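Type IV secretion system protein DotB (Yersinia pseudotuberculosis IP 31758, PDB 6GEF) probably hydrolyses ATP to power transport of substrates through a type IVb secretion system. Local coordinates at residues 291-296 with 321-326; 154-159 with 224-229. One frame throughout, in Å; residues are numbered along the deposited sequence.

Interaction 1 of 2, residues 291-296 with 321-326; sequences QNCSAV and RFIMAQ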
loop_
_atom_site.group_PDB
_atom_site.type_symbol
_atom_site.label_atom_id
_atom_site.label_comp_id
_atom_site.label_asym_id
_atom_site.label_seq_id
_atom_site.Cartn_x
_atom_site.Cartn_y
_atom_site.Cartn_z
ATOM N N GLN A 291 28.767 25.395 0.127
ATOM C CA GLN A 291 29.742 26.347 -0.397
ATOM C C GLN A 291 30.871 26.626 0.569
ATOM O O GLN A 291 32.006 26.836 0.139
ATOM C CB GLN A 291 29.043 27.641 -0.823
ATOM C CG GLN A 291 28.407 27.580 -2.201
ATOM C CD GLN A 291 27.981 28.936 -2.706
ATOM O OE1 GLN A 291 28.557 29.990 -2.341
ATOM N NE2 GLN A 291 26.952 28.920 -3.586
ATOM N N ASN A 292 30.592 26.670 1.859
ATOM C CA ASN A 292 31.584 27.062 2.867
ATOM C C ASN A 292 31.144 26.520 4.203
ATOM O O ASN A 292 30.009 26.085 4.394
ATOM C CB ASN A 292 31.770 28.576 2.923
ATOM C CG ASN A 292 30.562 29.283 3.512
ATOM O OD1 ASN A 292 29.475 29.315 2.991
ATOM N ND2 ASN A 292 30.801 29.867 4.705
ATOM N N CYS A 293 32.053 26.586 5.178
ATOM C CA CYS A 293 31.902 25.839 6.428
ATOM C C CYS A 293 30.589 26.171 7.164
ATOM O O CYS A 293 29.769 25.308 7.415
ATOM C CB CYS A 293 33.079 26.041 7.333
ATOM S SG CYS A 293 34.690 25.935 6.538
ATOM N N SER A 294 30.356 27.472 7.341
ATOM C CA SER A 294 29.070 27.945 7.826
ATOM C C SER A 294 27.901 27.248 7.102
ATOM O O SER A 294 26.995 26.720 7.752
ATOM C CB SER A 294 28.965 29.469 7.651
ATOM O OG SER A 294 27.622 29.868 7.358
ATOM N N ALA A 295 27.972 27.231 5.778
ATOM C CA ALA A 295 26.877 26.644 5.010
ATOM C C ALA A 295 26.761 25.155 5.271
ATOM O O ALA A 295 25.655 24.604 5.218
ATOM C CB ALA A 295 27.074 26.926 3.509
ATOM N N VAL A 296 27.885 24.481 5.533
ATOM C CA VAL A 296 27.848 23.052 5.823
ATOM C C VAL A 296 27.181 22.817 7.150
ATOM O O VAL A 296 26.352 21.895 7.330
ATOM C CB VAL A 296 29.223 22.411 5.677
ATOM C CG1 VAL A 296 30.231 23.455 5.260
ATOM C CG2 VAL A 296 29.615 21.708 6.943
ATOM N N ARG A 321 35.716 17.324 13.489
ATOM C CA ARG A 321 37.095 17.660 13.785
ATOM C C ARG A 321 37.697 18.705 12.857
ATOM O O ARG A 321 38.732 19.296 13.191
ATOM C CB ARG A 321 37.966 16.389 13.775
ATOM C CG ARG A 321 38.156 15.761 15.148
ATOM C CD ARG A 321 38.214 16.817 16.252
ATOM N NE ARG A 321 39.311 16.594 17.184
ATOM C CZ ARG A 321 40.502 17.180 17.071
ATOM N NH1 ARG A 321 40.758 18.030 16.061
ATOM N NH2 ARG A 321 41.454 16.931 17.976
ATOM N N PHE A 322 37.069 18.956 11.711
ATOM C CA PHE A 322 37.701 19.732 10.653
ATOM C C PHE A 322 36.767 19.834 9.444
ATOM O O PHE A 322 36.206 18.827 8.998
ATOM C CB PHE A 322 39.029 19.074 10.201
ATOM C CG PHE A 322 39.880 19.969 9.372
ATOM C CD1 PHE A 322 39.572 20.163 8.052
ATOM C CD2 PHE A 322 41.009 20.604 9.896
ATOM C CE1 PHE A 322 40.357 20.978 7.246
ATOM C CE2 PHE A 322 41.787 21.406 9.092
ATOM C CZ PHE A 322 41.453 21.592 7.773
ATOM N N ILE A 323 36.632 21.048 8.902
ATOM C CA ILE A 323 35.699 21.315 7.824
ATOM C C ILE A 323 36.456 22.063 6.735
ATOM O O ILE A 323 36.932 23.182 6.956
ATOM C CB ILE A 323 34.467 22.126 8.289
ATOM C CG1 ILE A 323 33.679 21.349 9.340
ATOM C CG2 ILE A 323 33.626 22.552 7.097
ATOM C CD1 ILE A 323 32.178 21.573 9.316
ATOM N N MET A 324 36.543 21.453 5.548
ATOM C CA MET A 324 37.067 22.106 4.356
ATOM C C MET A 324 35.949 22.247 3.337
ATOM O O MET A 324 35.348 21.278 2.920
ATOM C CB MET A 324 38.200 21.273 3.767
ATOM C CG MET A 324 39.018 22.005 2.705
ATOM S SD MET A 324 40.443 21.074 2.154
ATOM C CE MET A 324 41.693 21.685 3.270
ATOM N N ALA A 325 35.655 23.493 2.972
ATOM C CA ALA A 325 35.057 23.802 1.666
ATOM C C ALA A 325 36.142 24.144 0.659
ATOM O O ALA A 325 37.116 24.799 0.988
ATOM C CB ALA A 325 34.082 24.970 1.789
ATOM N N GLN A 326 35.959 23.666 -0.563
ATOM C CA GLN A 326 36.849 23.979 -1.676
ATOM C C GLN A 326 36.074 24.250 -2.919
ATOM O O GLN A 326 35.030 23.646 -3.155
ATOM C CB GLN A 326 37.830 22.836 -1.938
ATOM C CG GLN A 326 37.146 21.469 -2.072
ATOM C CD GLN A 326 38.140 20.338 -2.039
ATOM O OE1 GLN A 326 39.276 20.506 -1.589
ATOM N NE2 GLN A 326 37.713 19.181 -2.459
#

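Interaction 2 of 2, residues 154-159 with 224-229; sequences PLDPLP and DNIKSA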
loop_
_atom_site.group_PDB
_atom_site.type_symbol
_atom_site.label_atom_id
_atom_site.label_comp_id
_atom_site.label_asym_id
_atom_site.label_seq_id
_atom_site.Cartn_x
_atom_site.Cartn_y
_atom_site.Cartn_z
ATOM N N PRO A 154 40.709 8.872 -13.036
ATOM C CA PRO A 154 42.042 8.892 -12.456
ATOM C C PRO A 154 42.446 7.514 -11.945
ATOM O O PRO A 154 41.599 6.761 -11.418
ATOM C CB PRO A 154 41.901 9.884 -11.291
ATOM C CG PRO A 154 40.482 9.860 -10.928
ATOM C CD PRO A 154 39.748 9.653 -12.241
ATOM N N LEU A 155 43.727 7.196 -12.074
ATOM C CA LEU A 155 44.244 5.955 -11.495
ATOM C C LEU A 155 44.686 6.159 -10.023
ATOM O O LEU A 155 44.133 5.557 -9.109
ATOM C CB LEU A 155 45.406 5.391 -12.328
ATOM C CG LEU A 155 45.662 3.908 -12.196
ATOM C CD1 LEU A 155 46.756 3.480 -13.185
ATOM C CD2 LEU A 155 46.092 3.596 -10.787
ATOM N N ASP A 156 45.687 7.020 -9.832
ATOM C CA ASP A 156 46.439 7.056 -8.595
ATOM C C ASP A 156 46.224 8.397 -7.905
ATOM O O ASP A 156 46.331 9.430 -8.545
ATOM C CB ASP A 156 47.946 6.859 -8.877
ATOM C CG ASP A 156 48.376 5.433 -8.771
ATOM O OD1 ASP A 156 47.633 4.612 -8.138
ATOM O OD2 ASP A 156 49.469 5.111 -9.320
ATOM N N PRO A 157 45.929 8.393 -6.601
ATOM C CA PRO A 157 45.826 9.659 -5.882
ATOM C C PRO A 157 47.047 10.534 -6.109
ATOM O O PRO A 157 48.164 10.033 -6.224
ATOM C CB PRO A 157 45.697 9.227 -4.423
ATOM C CG PRO A 157 45.107 7.866 -4.485
ATOM C CD PRO A 157 45.650 7.240 -5.728
ATOM N N LEU A 158 46.837 11.843 -6.189
ATOM C CA LEU A 158 47.924 12.770 -6.420
ATOM C C LEU A 158 48.587 13.138 -5.105
ATOM O O LEU A 158 47.926 13.279 -4.090
ATOM C CB LEU A 158 47.411 14.046 -7.108
ATOM C CG LEU A 158 47.178 13.945 -8.619
ATOM C CD1 LEU A 158 45.986 13.093 -8.947
ATOM C CD2 LEU A 158 47.006 15.343 -9.184
ATOM N N PRO A 159 49.917 13.321 -5.115
ATOM C CA PRO A 159 50.588 13.906 -3.945
ATOM C C PRO A 159 49.951 15.210 -3.493
ATOM O O PRO A 159 49.231 15.853 -4.260
ATOM C CB PRO A 159 52.016 14.126 -4.446
ATOM C CG PRO A 159 52.197 13.134 -5.537
ATOM C CD PRO A 159 50.868 13.000 -6.199
ATOM N N ASP A 224 45.885 0.663 -5.381
ATOM C CA ASP A 224 46.601 -0.576 -5.676
ATOM C C ASP A 224 48.098 -0.336 -5.691
ATOM O O ASP A 224 48.869 -1.206 -5.233
ATOM C CB ASP A 224 46.136 -1.168 -6.986
ATOM C CG ASP A 224 44.575 -1.371 -6.989
ATOM O OD1 ASP A 224 43.942 -1.205 -5.939
ATOM O OD2 ASP A 224 43.919 -1.721 -7.971
ATOM N N ASN A 225 48.537 0.840 -6.146
ATOM C CA ASN A 225 49.957 1.122 -6.308
ATOM C C ASN A 225 50.561 1.884 -5.132
ATOM O O ASN A 225 51.708 2.305 -5.209
ATOM C CB ASN A 225 50.202 1.883 -7.616
ATOM C CG ASN A 225 49.653 1.139 -8.823
ATOM O OD1 ASN A 225 49.804 -0.081 -8.904
ATOM N ND2 ASN A 225 49.000 1.858 -9.757
ATOM N N ILE A 226 49.808 2.070 -4.052
ATOM C CA ILE A 226 50.282 2.800 -2.891
ATOM C C ILE A 226 50.810 1.784 -1.885
ATOM O O ILE A 226 50.081 0.934 -1.376
ATOM C CB ILE A 226 49.163 3.640 -2.258
ATOM C CG1 ILE A 226 48.397 4.423 -3.325
ATOM C CG2 ILE A 226 49.728 4.579 -1.185
ATOM C CD1 ILE A 226 49.255 5.369 -4.136
ATOM N N LYS A 227 52.110 1.854 -1.610
ATOM C CA LYS A 227 52.740 1.076 -0.567
ATOM C C LYS A 227 52.547 1.774 0.788
ATOM O O LYS A 227 52.804 2.971 0.924
ATOM C CB LYS A 227 54.228 0.968 -0.864
ATOM C CG LYS A 227 54.693 1.409 -2.256
ATOM C CD LYS A 227 56.188 1.165 -2.358
ATOM C CE LYS A 227 56.794 1.820 -3.601
ATOM N NZ LYS A 227 58.244 1.515 -3.678
ATOM N N SER A 228 52.068 1.024 1.764
ATOM C CA SER A 228 51.945 1.488 3.129
ATOM C C SER A 228 52.662 0.537 4.068
ATOM O O SER A 228 52.750 -0.663 3.805
ATOM C CB SER A 228 50.457 1.611 3.562
ATOM O OG SER A 228 50.341 2.087 4.874
ATOM N N ALA A 229 53.146 1.084 5.184
ATOM C CA ALA A 229 53.843 0.286 6.181
ATOM C C ALA A 229 52.921 -0.313 7.224
ATOM O O ALA A 229 53.343 -1.216 7.951
ATOM C CB ALA A 229 54.938 1.133 6.859
#

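Interaction 1 of 2, residues 291-296 with 321-326
Ile323, on strand 320-330, meets two side chains from the first turn of helix 293-302, and these apolar contacts form the body of the joint. Its CG2 methyl lies 3.5 Å from CB of Cys293, and Cys293 SG comes to 3.6 Å from the same methyl. The other branch of Ile323 serves the next residue that faces the sheet: its CD1 and CG2 of Val296 approach tip to tip at 3.5 Å. One isoleucine thus uses both branches, a division set by its first torsion (chi1 -62°), which holds CG1 beside the backbone N and CG2 beside the carbonyl carbon.

A second group of contacts joins side chain to backbone. The methyl of Ala325 points toward the turn that precedes the helix, with its CB 3.4 Å from CA of Asn292 and close to the carbonyl oxygen of Gln291. Such a small side chain lets the main chain of 291-292 come near the strand, where the CA atoms of Asn292 and Ala325 are 4.9 Å apart. Asn292 occupies the N-cap position, and its CB points away from the strand.

A weak hydrogen bond runs from Cys293 N to Glu341 OE1 on the adjoining strand 336-344, beyond the two segments. No hydrogen bond crosses between 291-296 and 321-326, so helix start and strand are joined by buried van der Waals packing.

Interaction 2 of 2, residues 154-159 with 224-229
Asp156 and Asn225 form the polar side of a contact between two irregular segments. The side-chain amide reaches the carboxylate through ND2, which is 3.3 Å from Asp156 OD2 and 3.5 Å from Asp156 OD1. Both hydrogen bonds are weak, the one to OD2 being the straighter at 160°. The carboxylate and amide planes stand 88° apart, and the two side chains cross nearly at right angles. Leu155 adds its CD2 methyl, 3.5 Å from Asn225 ND2; with CG anti to the backbone N (chi1 -156°), the leucine extends far enough to meet the amide. This is the solvent side, where Asn225 is exposed.

Deeper in, the chemistry becomes apolar. Pro157, the buried member of the contact, meets Ile226 through its ring carbon CD, 4.4 Å from CD1 of the isoleucine. Helix 187-203 also packs here: Pro157 rests on Ser195, while Ile226 touches Arg199 and Glu203.

The linker from strand 143-153 to helix 160-163 is thereby set against the loop between strands 211-216 and 232-237, with helix 187-203 packed against both and Gln141 of a neighbouring subunit weakly hydrogen-bonded to Asp224.

In the fold
Along the chain the two contacts come in series: interaction 2 closes before interaction 1 opens. Their centres are 26 Å apart, and about 11 Å separates their nearest atoms. Both border the mixed, largely parallel sheet of the P-loop NTPase fold. Interaction 1 packs a helix start against strand 320-330, while interaction 2 joins the connection from the antiparallel sheet to a loop between the neighbouring strands 211-216 and 232-237. Helix 187-203, which packs against interaction 2, follows strand 179-183 through a probable Walker A loop; that strand pairs with 320-330. Interaction 1 is thus buried packing within the ATPase core, whereas interaction 2 is a looser surface contact at the linker that leads from the antiparallel sheet into that core.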